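Local coordinates for probable M18-family aminopeptidase 1 (Thermotoga maritima, PDB 2GLF), which probably acts as a metal-dependent aminopeptidase of the M18 family, removing amino acids from the N-termini of peptides, at residues A[87-92]-A[270-275]; A[322-327]-A[402-407]; A[99-104]-A[113-118]; A[136-141]-A[223-228]. All blocks are in the same frame, centred on the assembly; numbering follows the deposited sequence.

Contact 1: residues A[87-92]-A[270-275]. With MN (manganese (II) ion), chain E.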
loop_
_atom_site.group_PDB
_atom_site.type_symbol
_atom_site.label_atom_id
_atom_site.label_comp_id
_atom_site.label_asym_id
_atom_site.label_seq_id
_atom_site.Cartn_x
_atom_site.Cartn_y
_atom_site.Cartn_z
ATOM N N ASN A 87 -34.774 -40.690 26.117
ATOM C CA ASN A 87 -34.077 -40.490 24.857
ATOM C C ASN A 87 -34.680 -39.281 24.160
ATOM O O ASN A 87 -35.752 -39.359 23.563
ATOM C CB ASN A 87 -34.210 -41.728 23.971
ATOM C CG ASN A 87 -33.218 -42.816 24.338
ATOM O OD1 ASN A 87 -32.492 -42.705 25.334
ATOM N ND2 ASN A 87 -33.178 -43.874 23.531
ATOM N N LEU A 88 -33.986 -38.154 24.258
ATOM C CA LEU A 88 -34.451 -36.922 23.648
ATOM C C LEU A 88 -33.642 -36.541 22.426
ATOM O O LEU A 88 -32.425 -36.694 22.393
ATOM C CB LEU A 88 -34.344 -35.765 24.633
ATOM C CG LEU A 88 -35.133 -35.804 25.926
ATOM C CD1 LEU A 88 -34.771 -34.560 26.731
ATOM C CD2 LEU A 88 -36.624 -35.859 25.630
ATOM N N VAL A 89 -34.336 -36.047 21.417
ATOM C CA VAL A 89 -33.685 -35.559 20.220
ATOM C C VAL A 89 -34.168 -34.106 20.227
ATOM O O VAL A 89 -35.367 -33.846 20.379
ATOM C CB VAL A 89 -34.164 -36.325 18.968
ATOM C CG1 VAL A 89 -35.669 -36.327 18.915
ATOM C CG2 VAL A 89 -33.588 -35.702 17.716
ATOM N N VAL A 90 -33.243 -33.156 20.121
ATOM C CA VAL A 90 -33.619 -31.746 20.154
ATOM C C VAL A 90 -33.209 -30.983 18.913
ATOM O O VAL A 90 -32.185 -31.286 18.297
ATOM C CB VAL A 90 -33.004 -31.041 21.372
ATOM C CG1 VAL A 90 -33.482 -31.706 22.637
ATOM C CG2 VAL A 90 -31.485 -31.085 21.290
ATOM N N ALA A 91 -34.013 -29.987 18.557
ATOM C CA ALA A 91 -33.744 -29.153 17.393
ATOM C C ALA A 91 -34.269 -27.736 17.604
ATOM O O ALA A 91 -34.896 -27.441 18.623
ATOM C CB ALA A 91 -34.381 -29.766 16.160
ATOM N N HIS A 92 -33.994 -26.853 16.650
ATOM C CA HIS A 92 -34.466 -25.477 16.737
ATOM C C HIS A 92 -35.374 -25.171 15.552
ATOM O O HIS A 92 -35.184 -25.694 14.454
ATOM C CB HIS A 92 -33.285 -24.493 16.816
ATOM C CG HIS A 92 -32.482 -24.366 15.555
ATOM N ND1 HIS A 92 -32.771 -23.431 14.580
ATOM C CD2 HIS A 92 -31.352 -24.994 15.150
ATOM C CE1 HIS A 92 -31.848 -23.486 13.634
ATOM N NE2 HIS A 92 -30.976 -24.425 13.955
ATOM N N ILE A 270 -39.270 -41.259 25.979
ATOM C CA ILE A 270 -38.620 -40.526 24.899
ATOM C C ILE A 270 -39.272 -39.158 24.747
ATOM O O ILE A 270 -40.293 -38.878 25.368
ATOM C CB ILE A 270 -38.736 -41.261 23.558
ATOM C CG1 ILE A 270 -40.205 -41.348 23.136
ATOM C CG2 ILE A 270 -38.102 -42.631 23.668
ATOM C CD1 ILE A 270 -40.426 -41.822 21.710
ATOM N N GLY A 271 -38.686 -38.309 23.916
ATOM C CA GLY A 271 -39.252 -36.990 23.721
ATOM C C GLY A 271 -38.462 -36.124 22.763
ATOM O O GLY A 271 -37.321 -36.445 22.416
ATOM N N VAL A 272 -39.079 -35.026 22.334
ATOM C CA VAL A 272 -38.450 -34.085 21.416
ATOM C C VAL A 272 -38.722 -32.653 21.868
ATOM O O VAL A 272 -39.853 -32.304 22.190
ATOM C CB VAL A 272 -38.993 -34.237 19.978
ATOM C CG1 VAL A 272 -38.262 -33.286 19.066
ATOM C CG2 VAL A 272 -38.816 -35.666 19.482
ATOM N N ILE A 273 -37.687 -31.824 21.898
ATOM C CA ILE A 273 -37.855 -30.431 22.293
ATOM C C ILE A 273 -37.473 -29.516 21.129
ATOM O O ILE A 273 -36.461 -29.724 20.460
ATOM C CB ILE A 273 -37.003 -30.109 23.511
ATOM C CG1 ILE A 273 -37.328 -31.104 24.616
ATOM C CG2 ILE A 273 -37.298 -28.706 24.008
ATOM C CD1 ILE A 273 -36.332 -31.079 25.738
ATOM N N PHE A 274 -38.300 -28.506 20.892
ATOM C CA PHE A 274 -38.085 -27.574 19.799
ATOM C C PHE A 274 -37.821 -26.172 20.321
ATOM O O PHE A 274 -38.707 -25.552 20.910
ATOM C CB PHE A 274 -39.319 -27.575 18.907
ATOM C CG PHE A 274 -39.607 -28.907 18.275
ATOM C CD1 PHE A 274 -40.894 -29.412 18.253
ATOM C CD2 PHE A 274 -38.599 -29.633 17.661
ATOM C CE1 PHE A 274 -41.171 -30.623 17.620
ATOM C CE2 PHE A 274 -38.871 -30.840 17.028
ATOM C CZ PHE A 274 -40.159 -31.335 17.008
ATOM N N PHE A 275 -36.610 -25.664 20.100
ATOM C CA PHE A 275 -36.264 -24.331 20.583
ATOM C C PHE A 275 -36.272 -23.236 19.536
ATOM O O PHE A 275 -36.255 -23.492 18.338
ATOM C CB PHE A 275 -34.897 -24.347 21.262
ATOM C CG PHE A 275 -34.827 -25.250 22.458
ATOM C CD1 PHE A 275 -34.404 -26.569 22.325
ATOM C CD2 PHE A 275 -35.179 -24.780 23.722
ATOM C CE1 PHE A 275 -34.330 -27.407 23.436
ATOM C CE2 PHE A 275 -35.109 -25.610 24.842
ATOM C CZ PHE A 275 -34.682 -26.926 24.701
HETATM MN MN MN E . -28.975 -25.058 12.706
HETATM O O HOH W 1 -27.397 -25.895 11.163
#
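Leu88 and Ile273 meet through their outer methyls on a face of two neighbouring parallel strands in the central mixed sheet of the alpha/beta domain of this probable metallopeptidase; the local axes differ by only 17°. CD1 of Leu88 sits 3.9 Å from CD1 of Ile273, while its other branch folds over a residue with no side chain: CD2 lies 3.4 Å from the carbonyl C of Gly271. That placement follows from CG standing beside the backbone N (chi1 -62°), which swings the branched end across to strand 270-275. With an alanine here, the Gly271 carbonyl would probably lose its apolar cover and CD1 of Ile273 its methyl neighbour. Further along the same face, Val90 and Ile273 run abreast, with CG1 of Val90 4.0 Å from CB of Ile273, and Phe275 turns a ring edge to CB of Val90. The reverse face pairs Val89 with Val272, again abreast, and brings Ala91 near the Phe274 ring; helices 248-263 and 433-449 pack on this face. Five backbone bonds fix the register, although Ile273 N to Val89 O is weak at 3.4 Å. The straightest include Ala91 N to Ile273 O, where the donor N lies nearly along the C=O axis (3.1 Å), and Phe275 N to Ala91 O at 2.9 Å, in the carbonyl plane. Where the strand ends, the imidazole of His92 leads away from Phe275. CG of His92 lies between backbone N and carbonyl carbon (chi1 70°), which carries the ring off the end of the strand, and NE2 of His92 binds manganese at 2.4 Å.

Contact 2: residues A[322-327]-A[402-407]. With MN (manganese (II) ion), chain E.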
loop_
_atom_site.group_PDB
_atom_site.type_symbol
_atom_site.label_atom_id
_atom_site.label_comp_id
_atom_site.label_asym_id
_atom_site.label_seq_id
_atom_site.Cartn_x
_atom_site.Cartn_y
_atom_site.Cartn_z
ATOM N N VAL A 322 -29.009 -37.596 24.718
ATOM C CA VAL A 322 -29.524 -36.490 23.924
ATOM C C VAL A 322 -28.896 -36.479 22.538
ATOM O O VAL A 322 -27.680 -36.563 22.385
ATOM C CB VAL A 322 -29.260 -35.119 24.610
ATOM C CG1 VAL A 322 -29.735 -33.987 23.719
ATOM C CG2 VAL A 322 -29.975 -35.055 25.948
ATOM N N ILE A 323 -29.750 -36.409 21.529
ATOM C CA ILE A 323 -29.305 -36.346 20.149
ATOM C C ILE A 323 -29.583 -34.913 19.722
ATOM O O ILE A 323 -30.736 -34.475 19.700
ATOM C CB ILE A 323 -30.116 -37.275 19.226
ATOM C CG1 ILE A 323 -30.034 -38.719 19.721
ATOM C CG2 ILE A 323 -29.601 -37.145 17.785
ATOM C CD1 ILE A 323 -28.672 -39.309 19.635
ATOM N N SER A 324 -28.518 -34.179 19.420
ATOM C CA SER A 324 -28.627 -32.800 18.969
ATOM C C SER A 324 -28.956 -32.846 17.476
ATOM O O SER A 324 -28.077 -33.077 16.647
ATOM C CB SER A 324 -27.297 -32.082 19.197
ATOM O OG SER A 324 -27.360 -30.737 18.768
ATOM N N GLY A 325 -30.223 -32.637 17.136
ATOM C CA GLY A 325 -30.622 -32.687 15.740
ATOM C C GLY A 325 -30.460 -31.394 14.959
ATOM O O GLY A 325 -31.331 -30.524 15.002
ATOM N N ASP A 326 -29.343 -31.266 14.245
ATOM C CA ASP A 326 -29.076 -30.084 13.434
ATOM C C ASP A 326 -28.338 -30.511 12.164
ATOM O O ASP A 326 -27.731 -31.577 12.118
ATOM C CB ASP A 326 -28.258 -29.062 14.226
ATOM C CG ASP A 326 -28.466 -27.637 13.733
ATOM O OD1 ASP A 326 -28.043 -26.695 14.429
ATOM O OD2 ASP A 326 -29.055 -27.453 12.650
ATOM N N VAL A 327 -28.396 -29.673 11.138
ATOM C CA VAL A 327 -27.780 -29.965 9.845
ATOM C C VAL A 327 -26.299 -29.635 9.747
ATOM O O VAL A 327 -25.794 -28.766 10.454
ATOM C CB VAL A 327 -28.484 -29.178 8.728
ATOM C CG1 VAL A 327 -29.971 -29.511 8.695
ATOM C CG2 VAL A 327 -28.281 -27.688 8.961
ATOM N N THR A 402 -23.485 -25.737 18.059
ATOM C CA THR A 402 -24.910 -26.049 18.069
ATOM C C THR A 402 -25.398 -26.004 19.508
ATOM O O THR A 402 -24.628 -25.694 20.418
ATOM C CB THR A 402 -25.195 -27.446 17.504
ATOM O OG1 THR A 402 -24.476 -28.416 18.269
ATOM C CG2 THR A 402 -24.767 -27.535 16.049
ATOM N N ILE A 403 -26.671 -26.329 19.718
ATOM C CA ILE A 403 -27.236 -26.293 21.060
ATOM C C ILE A 403 -26.844 -27.494 21.921
ATOM O O ILE A 403 -27.145 -27.536 23.115
ATOM C CB ILE A 403 -28.774 -26.178 21.015
ATOM C CG1 ILE A 403 -29.403 -27.483 20.535
ATOM C CG2 ILE A 403 -29.167 -25.044 20.093
ATOM C CD1 ILE A 403 -30.921 -27.493 20.652
ATOM N N ALA A 404 -26.159 -28.457 21.316
ATOM C CA ALA A 404 -25.734 -29.646 22.037
ATOM C C ALA A 404 -25.033 -29.282 23.341
ATOM O O ALA A 404 -25.350 -29.829 24.396
ATOM C CB ALA A 404 -24.807 -30.486 21.164
ATOM N N LYS A 405 -24.086 -28.352 23.271
ATOM C CA LYS A 405 -23.339 -27.940 24.458
ATOM C C LYS A 405 -24.216 -27.667 25.695
ATOM O O LYS A 405 -23.891 -28.099 26.805
ATOM C CB LYS A 405 -22.507 -26.690 24.148
ATOM C CG LYS A 405 -23.339 -25.445 23.894
ATOM C CD LYS A 405 -22.483 -24.188 23.860
ATOM C CE LYS A 405 -21.573 -24.146 22.643
ATOM N NZ LYS A 405 -20.839 -22.854 22.582
ATOM N N PHE A 406 -25.323 -26.954 25.496
ATOM C CA PHE A 406 -26.224 -26.601 26.587
ATOM C C PHE A 406 -26.799 -27.789 27.335
ATOM O O PHE A 406 -26.997 -27.732 28.553
ATOM C CB PHE A 406 -27.364 -25.733 26.064
ATOM C CG PHE A 406 -26.898 -24.500 25.359
ATOM C CD1 PHE A 406 -25.963 -23.655 25.959
ATOM C CD2 PHE A 406 -27.373 -24.187 24.084
ATOM C CE1 PHE A 406 -25.503 -22.517 25.302
ATOM C CE2 PHE A 406 -26.918 -23.048 23.415
ATOM C CZ PHE A 406 -25.978 -22.210 24.028
ATOM N N PHE A 407 -27.076 -28.867 26.615
ATOM C CA PHE A 407 -27.632 -30.046 27.252
ATOM C C PHE A 407 -26.550 -30.856 27.951
ATOM O O PHE A 407 -26.779 -31.410 29.030
ATOM C CB PHE A 407 -28.390 -30.885 26.225
ATOM C CG PHE A 407 -29.599 -30.192 25.686
ATOM C CD1 PHE A 407 -29.471 -29.194 24.729
ATOM C CD2 PHE A 407 -30.861 -30.469 26.204
ATOM C CE1 PHE A 407 -30.576 -28.478 24.298
ATOM C CE2 PHE A 407 -31.981 -29.754 25.780
ATOM C CZ PHE A 407 -31.836 -28.756 24.826
HETATM MN MN MN E . -28.975 -25.058 12.706
HETATM O O HOH W 1 -27.397 -25.895 11.163
#
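Val322 opens the contact by setting CG1 4.2 Å from CB of Phe407, an apolar touch between a strand of the central sheet and the short helix that holds Phe407. CG1, anti to the backbone N at chi1 177°, is the branch that reaches across. The Phe407 ring also meets the rings of Phe275 and Tyr293, so this end belongs to the hydrophobic core. Two residues on, Ser324 turns to Ala404: its CB is 3.6 Å from CB of Ala404, and its OG is 3.7 Å from OG1 of Thr402. These two hydroxyls are not bonded to each other; each is instead hydrogen-bonded to OD2 of Asp416 on the neighbouring strand. OG1 of Thr402 additionally accepts a weak capping bond from Ala404 N (3.5 Å). Asp326 follows beyond Gly325, with both carboxylate oxygens on manganese, OD2 at 2.4 Å; His92, Asp249 and a water also bind this ion. OD2 of Asp326 accepts from Val327 N as well (2.8 Å), on its anti side and 30° out of the carboxylate plane. Past OD1 of Asp326 slides the Thr402 side chain, with CG2 of Thr402 3.7 Å away. Since the threonine presents this methyl to Asp326 and its hydroxyl to Asp416, the loop lies against the metal ligand without a hydrogen bond to it, and the Asp416 carboxylate links the strand hydroxyl of Ser324 with the loop hydroxyl of Thr402.

Contact 3: residues A[99-104]-A[113-118]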
loop_
_atom_site.group_PDB
_atom_site.type_symbol
_atom_site.label_atom_id
_atom_site.label_comp_id
_atom_site.label_asym_id
_atom_site.label_seq_id
_atom_site.Cartn_x
_atom_site.Cartn_y
_atom_site.Cartn_z
ATOM N N ASP A 99 -36.560 -9.044 10.304
ATOM C CA ASP A 99 -37.625 -8.613 11.205
ATOM C C ASP A 99 -37.965 -7.151 10.970
ATOM O O ASP A 99 -37.070 -6.326 10.829
ATOM C CB ASP A 99 -37.212 -8.750 12.677
ATOM C CG ASP A 99 -37.050 -10.191 13.130
ATOM O OD1 ASP A 99 -37.656 -11.102 12.520
ATOM O OD2 ASP A 99 -36.322 -10.405 14.129
ATOM N N PHE A 100 -39.253 -6.832 10.923
ATOM C CA PHE A 100 -39.687 -5.448 10.774
ATOM C C PHE A 100 -39.175 -4.738 12.036
ATOM O O PHE A 100 -39.255 -5.295 13.131
ATOM C CB PHE A 100 -41.221 -5.369 10.787
ATOM C CG PHE A 100 -41.875 -5.470 9.431
ATOM C CD1 PHE A 100 -41.257 -6.122 8.372
ATOM C CD2 PHE A 100 -43.150 -4.941 9.237
ATOM C CE1 PHE A 100 -41.899 -6.247 7.144
ATOM C CE2 PHE A 100 -43.795 -5.064 8.020
ATOM C CZ PHE A 100 -43.169 -5.718 6.970
ATOM N N LYS A 101 -38.646 -3.527 11.902
ATOM C CA LYS A 101 -38.194 -2.794 13.083
ATOM C C LYS A 101 -39.441 -2.338 13.834
ATOM O O LYS A 101 -40.549 -2.449 13.318
ATOM C CB LYS A 101 -37.373 -1.568 12.689
ATOM C CG LYS A 101 -35.933 -1.861 12.332
ATOM C CD LYS A 101 -35.142 -0.573 12.207
ATOM C CE LYS A 101 -33.678 -0.847 11.926
ATOM N NZ LYS A 101 -32.948 0.421 11.649
ATOM N N PRO A 102 -39.282 -1.824 15.063
ATOM C CA PRO A 102 -40.463 -1.373 15.812
ATOM C C PRO A 102 -41.295 -0.341 15.031
ATOM O O PRO A 102 -42.525 -0.422 15.002
ATOM C CB PRO A 102 -39.857 -0.817 17.095
ATOM C CG PRO A 102 -38.675 -1.723 17.304
ATOM C CD PRO A 102 -38.078 -1.784 15.913
ATOM N N ASN A 103 -40.636 0.635 14.410
ATOM C CA ASN A 103 -41.340 1.624 13.592
ATOM C C ASN A 103 -40.817 1.381 12.185
ATOM O O ASN A 103 -39.969 2.125 11.697
ATOM C CB ASN A 103 -41.006 3.053 14.017
ATOM C CG ASN A 103 -41.362 3.333 15.457
ATOM O OD1 ASN A 103 -42.459 3.017 15.910
ATOM N ND2 ASN A 103 -40.436 3.941 16.184
ATOM N N PRO A 104 -41.320 0.326 11.516
ATOM C CA PRO A 104 -40.919 -0.059 10.161
ATOM C C PRO A 104 -41.382 0.832 9.015
ATOM O O PRO A 104 -40.711 0.911 7.988
ATOM C CB PRO A 104 -41.481 -1.468 10.038
ATOM C CG PRO A 104 -42.788 -1.334 10.746
ATOM C CD PRO A 104 -42.411 -0.547 11.995
ATOM N N LEU A 113 -41.944 2.471 2.706
ATOM C CA LEU A 113 -40.965 1.417 2.962
ATOM C C LEU A 113 -41.059 0.765 4.336
ATOM O O LEU A 113 -41.479 1.392 5.310
ATOM C CB LEU A 113 -39.559 1.988 2.816
ATOM C CG LEU A 113 -39.099 2.492 1.458
ATOM C CD1 LEU A 113 -37.860 3.346 1.642
ATOM C CD2 LEU A 113 -38.829 1.312 0.550
ATOM N N PHE A 114 -40.651 -0.496 4.410
ATOM C CA PHE A 114 -40.629 -1.212 5.681
ATOM C C PHE A 114 -39.170 -1.476 6.002
ATOM O O PHE A 114 -38.508 -2.257 5.311
ATOM C CB PHE A 114 -41.352 -2.562 5.598
ATOM C CG PHE A 114 -42.840 -2.455 5.555
ATOM C CD1 PHE A 114 -43.554 -3.007 4.500
ATOM C CD2 PHE A 114 -43.531 -1.822 6.578
ATOM C CE1 PHE A 114 -44.936 -2.930 4.461
ATOM C CE2 PHE A 114 -44.915 -1.738 6.553
ATOM C CZ PHE A 114 -45.622 -2.296 5.489
ATOM N N LYS A 115 -38.661 -0.819 7.035
ATOM C CA LYS A 115 -37.282 -1.044 7.426
ATOM C C LYS A 115 -37.225 -2.352 8.212
ATOM O O LYS A 115 -38.109 -2.652 9.010
ATOM C CB LYS A 115 -36.764 0.096 8.311
ATOM C CG LYS A 115 -36.908 1.484 7.729
ATOM C CD LYS A 115 -36.075 2.486 8.515
ATOM C CE LYS A 115 -34.624 2.534 8.020
ATOM N NZ LYS A 115 -33.898 1.227 8.062
ATOM N N THR A 116 -36.196 -3.145 7.980
ATOM C CA THR A 116 -36.076 -4.381 8.716
ATOM C C THR A 116 -34.744 -4.387 9.426
ATOM O O THR A 116 -33.953 -3.455 9.304
ATOM C CB THR A 116 -36.119 -5.600 7.800
ATOM O OG1 THR A 116 -34.902 -5.671 7.051
ATOM C CG2 THR A 116 -37.289 -5.504 6.848
ATOM N N HIS A 117 -34.519 -5.454 10.177
ATOM C CA HIS A 117 -33.288 -5.668 10.911
ATOM C C HIS A 117 -33.137 -7.181 10.771
ATOM O O HIS A 117 -33.985 -7.934 11.239
ATOM C CB HIS A 117 -33.478 -5.264 12.366
ATOM C CG HIS A 117 -32.212 -5.237 13.155
ATOM N ND1 HIS A 117 -31.342 -6.306 13.197
ATOM C CD2 HIS A 117 -31.678 -4.285 13.956
ATOM C CE1 HIS A 117 -30.327 -6.013 13.992
ATOM N NE2 HIS A 117 -30.508 -4.793 14.467
ATOM N N TYR A 118 -32.080 -7.630 10.100
ATOM C CA TYR A 118 -31.901 -9.058 9.887
ATOM C C TYR A 118 -31.642 -9.867 11.148
ATOM O O TYR A 118 -31.050 -9.387 12.116
ATOM C CB TYR A 118 -30.808 -9.307 8.845
ATOM C CG TYR A 118 -29.406 -9.041 9.304
ATOM C CD1 TYR A 118 -28.642 -10.049 9.896
ATOM C CD2 TYR A 118 -28.822 -7.793 9.124
ATOM C CE1 TYR A 118 -27.324 -9.815 10.293
ATOM C CE2 TYR A 118 -27.509 -7.551 9.516
ATOM C CZ TYR A 118 -26.766 -8.565 10.097
ATOM O OH TYR A 118 -25.470 -8.324 10.474
#
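Asp99 and His117 exchange both backbone bonds of an antiparallel pair, Asp99 N to His117 O at 3.0 Å and His117 N to Asp99 O at 2.8 Å, within a beta hairpin whose first strand turns a corner at Pro102 and Asn103. Lys115 serves both sides of that corner: its O accepts from Lys101 N at 3.1 Å, and its N gives to Pro104 O at 2.8 Å, on a lone pair in the carbonyl plane. Lys101 is extended and Lys115 bends at chi3 and chi4, bringing the two NZ atoms to 3.8 Å; both pair with Glu182, and Lys101 NZ also bridges to Asp340 of a neighbouring subunit. OG1 of Thr116 is hydrogen-bonded to Leu184 O, while the Asp99 carboxylate pairs with Arg97 and with Lys362 of that neighbour. The apolar face is an offset stack of Phe100 on Phe114, centroids 4.5 Å apart and planes at 23°. CB of Pro104 sits at the Phe114 ring edge, 4.0 Å from CD2 of Phe114. A serine at Phe114 would probably strip Phe100 of its stacking partner and open a gap beside CB of Pro104. His117 ND1 donates in its own ring plane to Tyr118 O, 3.3 Å away.

Contact 4: residues A[136-141]-A[223-228]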
loop_
_atom_site.group_PDB
_atom_site.type_symbol
_atom_site.label_atom_id
_atom_site.label_comp_id
_atom_site.label_asym_id
_atom_site.label_seq_id
_atom_site.Cartn_x
_atom_site.Cartn_y
_atom_site.Cartn_z
ATOM N N GLY A 136 -46.348 -12.756 10.854
ATOM C CA GLY A 136 -46.174 -12.354 12.234
ATOM C C GLY A 136 -47.451 -12.053 12.987
ATOM O O GLY A 136 -48.498 -12.644 12.725
ATOM N N VAL A 137 -47.358 -11.122 13.931
ATOM C CA VAL A 137 -48.500 -10.748 14.745
ATOM C C VAL A 137 -48.342 -9.337 15.333
ATOM O O VAL A 137 -47.227 -8.875 15.567
ATOM C CB VAL A 137 -48.694 -11.781 15.878
ATOM C CG1 VAL A 137 -47.416 -11.918 16.683
ATOM C CG2 VAL A 137 -49.841 -11.359 16.770
ATOM N N LEU A 138 -49.466 -8.659 15.552
ATOM C CA LEU A 138 -49.469 -7.310 16.108
ATOM C C LEU A 138 -50.590 -7.217 17.146
ATOM O O LEU A 138 -51.660 -7.797 16.960
ATOM C CB LEU A 138 -49.736 -6.267 15.012
ATOM C CG LEU A 138 -48.957 -6.241 13.687
ATOM C CD1 LEU A 138 -49.620 -5.235 12.751
ATOM C CD2 LEU A 138 -47.487 -5.883 13.913
ATOM N N PHE A 139 -50.350 -6.493 18.236
ATOM C CA PHE A 139 -51.370 -6.327 19.263
ATOM C C PHE A 139 -51.814 -4.874 19.295
ATOM O O PHE A 139 -50.981 -3.966 19.281
ATOM C CB PHE A 139 -50.830 -6.723 20.637
ATOM C CG PHE A 139 -50.489 -8.176 20.755
ATOM C CD1 PHE A 139 -49.240 -8.643 20.376
ATOM C CD2 PHE A 139 -51.431 -9.086 21.218
ATOM C CE1 PHE A 139 -48.933 -10.002 20.455
ATOM C CE2 PHE A 139 -51.136 -10.442 21.300
ATOM C CZ PHE A 139 -49.887 -10.903 20.918
ATOM N N LYS A 140 -53.124 -4.649 19.321
ATOM C CA LYS A 140 -53.656 -3.289 19.367
ATOM C C LYS A 140 -53.386 -2.782 20.782
ATOM O O LYS A 140 -52.932 -3.544 21.642
ATOM C CB LYS A 140 -55.166 -3.295 19.090
ATOM C CG LYS A 140 -55.580 -4.167 17.915
ATOM C CD LYS A 140 -55.531 -3.423 16.593
ATOM C CE LYS A 140 -56.886 -2.795 16.283
ATOM N NZ LYS A 140 -57.977 -3.812 16.103
ATOM N N ASN A 141 -53.663 -1.509 21.034
ATOM C CA ASN A 141 -53.429 -0.966 22.365
ATOM C C ASN A 141 -54.403 -1.570 23.372
ATOM O O ASN A 141 -54.172 -1.520 24.577
ATOM C CB ASN A 141 -53.579 0.554 22.361
ATOM C CG ASN A 141 -53.016 1.191 23.613
ATOM O OD1 ASN A 141 -53.336 0.784 24.729
ATOM N ND2 ASN A 141 -52.173 2.200 23.435
ATOM N N GLY A 223 -45.435 -5.597 18.287
ATOM C CA GLY A 223 -45.655 -6.589 17.254
ATOM C C GLY A 223 -44.370 -7.217 16.756
ATOM O O GLY A 223 -43.278 -6.684 16.969
ATOM N N GLU A 224 -44.504 -8.358 16.090
ATOM C CA GLU A 224 -43.360 -9.071 15.551
ATOM C C GLU A 224 -43.629 -9.571 14.138
ATOM O O GLU A 224 -44.359 -10.544 13.943
ATOM C CB GLU A 224 -42.985 -10.242 16.465
ATOM C CG GLU A 224 -41.886 -9.879 17.448
ATOM C CD GLU A 224 -41.636 -10.929 18.515
ATOM O OE1 GLU A 224 -40.546 -10.882 19.125
ATOM O OE2 GLU A 224 -42.521 -11.783 18.756
ATOM N N ILE A 225 -43.045 -8.894 13.155
ATOM C CA ILE A 225 -43.214 -9.288 11.764
ATOM C C ILE A 225 -41.911 -9.885 11.252
ATOM O O ILE A 225 -40.830 -9.394 11.558
ATOM C CB ILE A 225 -43.577 -8.086 10.863
ATOM C CG1 ILE A 225 -44.789 -7.346 11.429
ATOM C CG2 ILE A 225 -43.878 -8.574 9.454
ATOM C CD1 ILE A 225 -46.037 -8.190 11.471
ATOM N N GLU A 226 -42.021 -10.949 10.472
ATOM C CA GLU A 226 -40.851 -11.600 9.918
ATOM C C GLU A 226 -40.961 -11.679 8.391
ATOM O O GLU A 226 -41.986 -12.097 7.849
ATOM C CB GLU A 226 -40.694 -13.001 10.528
ATOM C CG GLU A 226 -40.723 -13.014 12.061
ATOM C CD GLU A 226 -40.131 -14.289 12.676
ATOM O OE1 GLU A 226 -40.122 -15.342 12.002
ATOM O OE2 GLU A 226 -39.684 -14.237 13.846
ATOM N N VAL A 227 -39.908 -11.248 7.703
ATOM C CA VAL A 227 -39.880 -11.272 6.245
ATOM C C VAL A 227 -39.220 -12.577 5.833
ATOM O O VAL A 227 -38.143 -12.901 6.302
ATOM C CB VAL A 227 -39.092 -10.060 5.681
ATOM C CG1 VAL A 227 -39.009 -10.148 4.165
ATOM C CG2 VAL A 227 -39.768 -8.761 6.103
ATOM N N VAL A 228 -39.879 -13.317 4.953
ATOM C CA VAL A 228 -39.383 -14.615 4.511
ATOM C C VAL A 228 -39.569 -14.819 3.007
ATOM O O VAL A 228 -40.488 -14.262 2.415
ATOM C CB VAL A 228 -40.123 -15.726 5.293
ATOM C CG1 VAL A 228 -40.625 -16.812 4.342
ATOM C CG2 VAL A 228 -39.202 -16.293 6.369
#
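Val137 and Glu224 form the hydrogen-bonded pair of two antiparallel strands whose local axes lie at 158°, with Val137 N to Glu224 O at 3.1 Å and Glu224 N to Val137 O at 2.8 Å. The two bonds differ in geometry: Glu224 N approaches the Val137 carbonyl almost head-on, whereas Val137 N stands above the plane of the Glu224 carbonyl, 42° out of it. Gly136 and Gly223 occupy the flanking non-hydrogen-bonded pairs, opposite Ile225 and Leu138. The absence of a side chain on Gly223 lets CD2 of Leu138 settle over it, 3.9 Å from CA of Gly223. CD2 of Leu138 also lies 3.7 Å from CD1 of Ile225, the diagonal neighbour, and the two side chains meet at a slant. Ile225 bends at chi2 (-63°), which turns CD1 back across the partner strand to 4.0 Å from Val137 N. These strands are neighbours in the six-stranded antiparallel sheet, with strand 145-150 beyond 136-139 and strand 97-108 beyond 223-228; Ile225 thus also touches Phe100. The reverse face adds a charged group, Glu224, beside the apolar Val137. The Glu224 carboxylate pairs through OE2 with Arg34 and Lys71, and through OE1 with Lys355 of a neighbouring subunit, so one acidic group takes part both within its chain and across an interface of the twelve-chain assembly. On that same subunit, Ala374 packs against the ring of Phe139. Back at the start of the pair, CA of Gly136 makes a CA-H...O contact of 3.1 Å with Glu224 O.

In the fold
Contacts 1 and 2 belong to the central mixed sheet, where strands 87-92 and 321-329 are neighbours, probably hydrogen-bonded; their centres are 9 Å apart, Phe275 packs on Phe407, and His92 and Asp326 bind one manganese ion. Contacts 3 and 4 share the antiparallel sheet, joined where Phe100 N meets Ile225 O, with centres 11 Å apart. The two groups stand well separated, contacts 1 and 3 being 32 Å between centres. All four are buried, but differently: contact 1 is apolar in its middle, with polar Asn87 at one end and a metal ligand at the other; contact 2 mixes apolar packing with metal and hydroxyl chemistry; contacts 3 and 4 touch a neighbouring subunit and carry salt bridges to it.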